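Local coordinates for response regulator aspartate phosphatase I (Bacillus subtilis subsp. subtilis, PDB 4I1A), which dephosphorylates the sporulation phosphotransferase Spo0F and activates excision and transfer of the mobile element ICEBs1 by inactivating its repressor ImmR, at residues 189-194 with 201-206. Residues are numbered along the deposited sequence; the frame is centred on the assembly and turned at random.
Sequences IVAGNL and ERALEQ
Ala-191 and Ala-203 meet where segments 189-194 and 201-206 come closest, their CA atoms 4.4 Å apart. Small side chains suit so close an approach: Ala-191 points its methyl across, whereas Ala-203 presents its own from the flank, with CB of Ala-203 3.5 Å from the backbone O of Ala-191. The same methyl of Ala-203 touches CB of Leu-194, at 3.9 Å, while CB of Ala-191 rests on CB of Gln-206, 3.7 Å away.

Leu-194 contributes the largest buried surface of the contact. Its CG lies beside its backbone N (chi1 -69°), and the branch CD1 of Leu-194 reaches over the start of the opposite helix, 3.9 Å from backbone C of Arg-202. Only the root of Arg-202 takes part; its extended chain leads the guanidinium away from the interface, with a weak, long ion pair to Glu-199.

At the other end Gln-206 packs through its aliphatic CB and CG. Its chain bends at chi2 (-55°), and CG of Gln-206 is 3.8 Å from CG1 of Val-190, the two side chains crossing at a slant. The long, flexible glutamine thus offers methylenes to the apolar surface; as a whole it is partly exposed, and its side chain also touches Gln-187.

No hydrogen bond links the two segments. Val-190 and Leu-194 also meet helix 159-173, through Ala-166 and Met-163, and ND2 of Asn-193 is hydrogen-bonded to OG of Ser-162 there; Ala-203 touches Cys-233 of helix 220-236. The segment axes approach to 8.3 Å and run nearly antiparallel, at 166°, as in the helical hairpin of a tetratricopeptide repeat. By the predicted limits of the third repeat, the two alanines probably fill its eighth and twentieth places, the classic small-residue positions where TPR helices A and B pack tightly.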
ATOM      1  N   ILE A 189       9.460  -0.228   3.203  1.00 62.69           N
ATOM      2  CA  ILE A 189       8.949  -0.800   4.448  1.00 59.14           C
ATOM      3  C   ILE A 189       8.795   0.304   5.495  1.00 50.61           C
ATOM      4  O   ILE A 189       7.757   0.400   6.155  1.00 51.18           O
ATOM      5  CB  ILE A 189       9.863  -1.919   5.000  1.00 67.56           C
ATOM      6  CG1 ILE A 189      10.099  -2.996   3.943  1.00 71.93           C
ATOM      7  CG2 ILE A 189       9.258  -2.545   6.250  1.00 60.43           C
ATOM      8  CD1 ILE A 189       8.865  -3.786   3.607  1.00 72.93           C
ATOM      9  N   VAL A 190       9.831   1.130   5.644  1.00 54.77           N
ATOM     10  CA  VAL A 190       9.793   2.228   6.598  1.00 62.07           C
ATOM     11  C   VAL A 190       8.575   3.096   6.322  1.00 59.80           C
ATOM     12  O   VAL A 190       7.748   3.328   7.209  1.00 59.11           O
ATOM     13  CB  VAL A 190      11.082   3.085   6.550  1.00 66.19           C
ATOM     14  CG1 VAL A 190      10.902   4.359   7.367  1.00 60.73           C
ATOM     15  CG2 VAL A 190      12.281   2.280   7.073  1.00 50.66           C
ATOM     16  N   ALA A 191       8.460   3.533   5.073  1.00 53.13           N
ATOM     17  CA  ALA A 191       7.361   4.391   4.625  1.00 51.06           C
ATOM     18  C   ALA A 191       5.981   3.731   4.717  1.00 54.41           C
ATOM     19  O   ALA A 191       5.005   4.397   5.055  1.00 58.44           O
ATOM     20  CB  ALA A 191       7.614   4.855   3.226  1.00 50.88           C
ATOM     21  N   GLY A 192       5.895   2.435   4.406  1.00 52.24           N
ATOM     22  CA  GLY A 192       4.662   1.677   4.591  1.00 45.42           C
ATOM     23  C   GLY A 192       4.238   1.661   6.058  1.00 52.37           C
ATOM     24  O   GLY A 192       3.061   1.819   6.384  1.00 52.33           O
ATOM     25  N   ASN A 193       5.204   1.463   6.950  1.00 55.59           N
ATOM     26  CA  ASN A 193       4.931   1.508   8.381  1.00 54.45           C
ATOM     27  C   ASN A 193       4.462   2.892   8.823  1.00 57.88           C
ATOM     28  O   ASN A 193       3.523   3.019   9.606  1.00 58.06           O
ATOM     29  CB  ASN A 193       6.170   1.102   9.163  1.00 54.71           C
ATOM     30  CG  ASN A 193       6.370  -0.401   9.201  1.00 55.91           C
ATOM     31  OD1 ASN A 193       5.504  -1.135   9.670  1.00 57.67           O
ATOM     32  ND2 ASN A 193       7.521  -0.868   8.713  1.00 56.60           N
ATOM     33  N   LEU A 194       5.120   3.926   8.304  1.00 56.53           N
ATOM     34  CA  LEU A 194       4.726   5.306   8.562  1.00 57.72           C
ATOM     35  C   LEU A 194       3.305   5.592   8.064  1.00 62.76           C
ATOM     36  O   LEU A 194       2.547   6.306   8.724  1.00 62.71           O
ATOM     37  CB  LEU A 194       5.740   6.283   7.944  1.00 54.29           C
ATOM     38  CG  LEU A 194       7.104   6.280   8.639  1.00 62.45           C
ATOM     39  CD1 LEU A 194       8.166   7.020   7.856  1.00 60.15           C
ATOM     40  CD2 LEU A 194       6.980   6.851  10.058  1.00 61.75           C
ATOM     41  N   GLU A 201       3.372  12.664   5.974  1.00 66.41           N
ATOM     42  CA  GLU A 201       4.428  13.612   5.653  1.00 63.29           C
ATOM     43  C   GLU A 201       5.801  12.935   5.740  1.00 65.44           C
ATOM     44  O   GLU A 201       6.682  13.162   4.906  1.00 65.67           O
ATOM     45  CB  GLU A 201       4.356  14.802   6.610  1.00 72.00           C
ATOM     46  CG  GLU A 201       4.661  16.140   5.972  1.00 94.20           C
ATOM     47  CD  GLU A 201       3.880  17.265   6.619  1.00114.40           C
ATOM     48  OE1 GLU A 201       2.663  17.075   6.848  1.00115.48           O
ATOM     49  OE2 GLU A 201       4.480  18.327   6.906  1.00124.12           O
ATOM     50  N   ARG A 202       5.980  12.098   6.756  1.00 70.38           N
ATOM     51  CA  ARG A 202       7.254  11.420   6.961  1.00 73.72           C
ATOM     52  C   ARG A 202       7.461  10.322   5.924  1.00 66.16           C
ATOM     53  O   ARG A 202       8.588  10.091   5.456  1.00 64.28           O
ATOM     54  CB  ARG A 202       7.342  10.865   8.383  1.00 74.00           C
ATOM     55  CG  ARG A 202       7.432  11.946   9.453  1.00 78.98           C
ATOM     56  CD  ARG A 202       7.448  11.336  10.846  1.00 78.93           C
ATOM     57  NE  ARG A 202       7.469  12.340  11.906  1.00 75.18           N
ATOM     58  CZ  ARG A 202       8.579  12.782  12.492  1.00 79.16           C
ATOM     59  NH1 ARG A 202       9.764  12.311  12.112  1.00 77.33           N
ATOM     60  NH2 ARG A 202       8.508  13.691  13.461  1.00 81.26           N
ATOM     61  N   ALA A 203       6.359   9.667   5.566  1.00 55.66           N
ATOM     62  CA  ALA A 203       6.355   8.636   4.536  1.00 61.10           C
ATOM     63  C   ALA A 203       6.671   9.227   3.154  1.00 63.64           C
ATOM     64  O   ALA A 203       7.377   8.615   2.354  1.00 62.13           O
ATOM     65  CB  ALA A 203       5.028   7.906   4.523  1.00 51.40           C
ATOM     66  N   LEU A 204       6.161  10.424   2.882  1.00 57.66           N
ATOM     67  CA  LEU A 204       6.517  11.125   1.655  1.00 59.46           C
ATOM     68  C   LEU A 204       8.027  11.412   1.571  1.00 70.22           C
ATOM     69  O   LEU A 204       8.631  11.288   0.501  1.00 72.01           O
ATOM     70  CB  LEU A 204       5.713  12.425   1.519  1.00 59.55           C
ATOM     71  CG  LEU A 204       6.086  13.272   0.297  1.00 65.07           C
ATOM     72  CD1 LEU A 204       5.623  12.602  -1.003  1.00 54.86           C
ATOM     73  CD2 LEU A 204       5.553  14.692   0.413  1.00 66.68           C
ATOM     74  N   GLU A 205       8.636  11.793   2.693  1.00 75.71           N
ATOM     75  CA  GLU A 205      10.077  12.045   2.704  1.00 74.39           C
ATOM     76  C   GLU A 205      10.825  10.774   2.331  1.00 70.06           C
ATOM     77  O   GLU A 205      11.776  10.818   1.554  1.00 79.75           O
ATOM     78  CB  GLU A 205      10.560  12.564   4.062  1.00 75.19           C
ATOM     79  CG  GLU A 205      10.031  13.933   4.468  1.00 81.86           C
ATOM     80  CD  GLU A 205      10.106  14.161   5.979  1.00 90.35           C
ATOM     81  OE1 GLU A 205      10.948  13.511   6.645  1.00 96.44           O
ATOM     82  OE2 GLU A 205       9.313  14.975   6.505  1.00 83.27           O
ATOM     83  N   GLN A 206      10.394   9.642   2.886  1.00 65.97           N
ATOM     84  CA  GLN A 206      11.012   8.362   2.551  1.00 62.51           C
ATOM     85  C   GLN A 206      10.897   8.053   1.062  1.00 65.03           C
ATOM     86  O   GLN A 206      11.898   7.771   0.401  1.00 67.25           O
ATOM     87  CB  GLN A 206      10.390   7.226   3.354  1.00 53.84           C
ATOM     88  CG  GLN A 206      10.863   7.159   4.794  1.00 77.22           C
ATOM     89  CD  GLN A 206      12.373   7.085   4.914  1.00 88.82           C
ATOM     90  OE1 GLN A 206      13.027   6.277   4.253  1.00 91.28           O
ATOM     91  NE2 GLN A 206      12.936   7.940   5.758  1.00 95.69           N
TER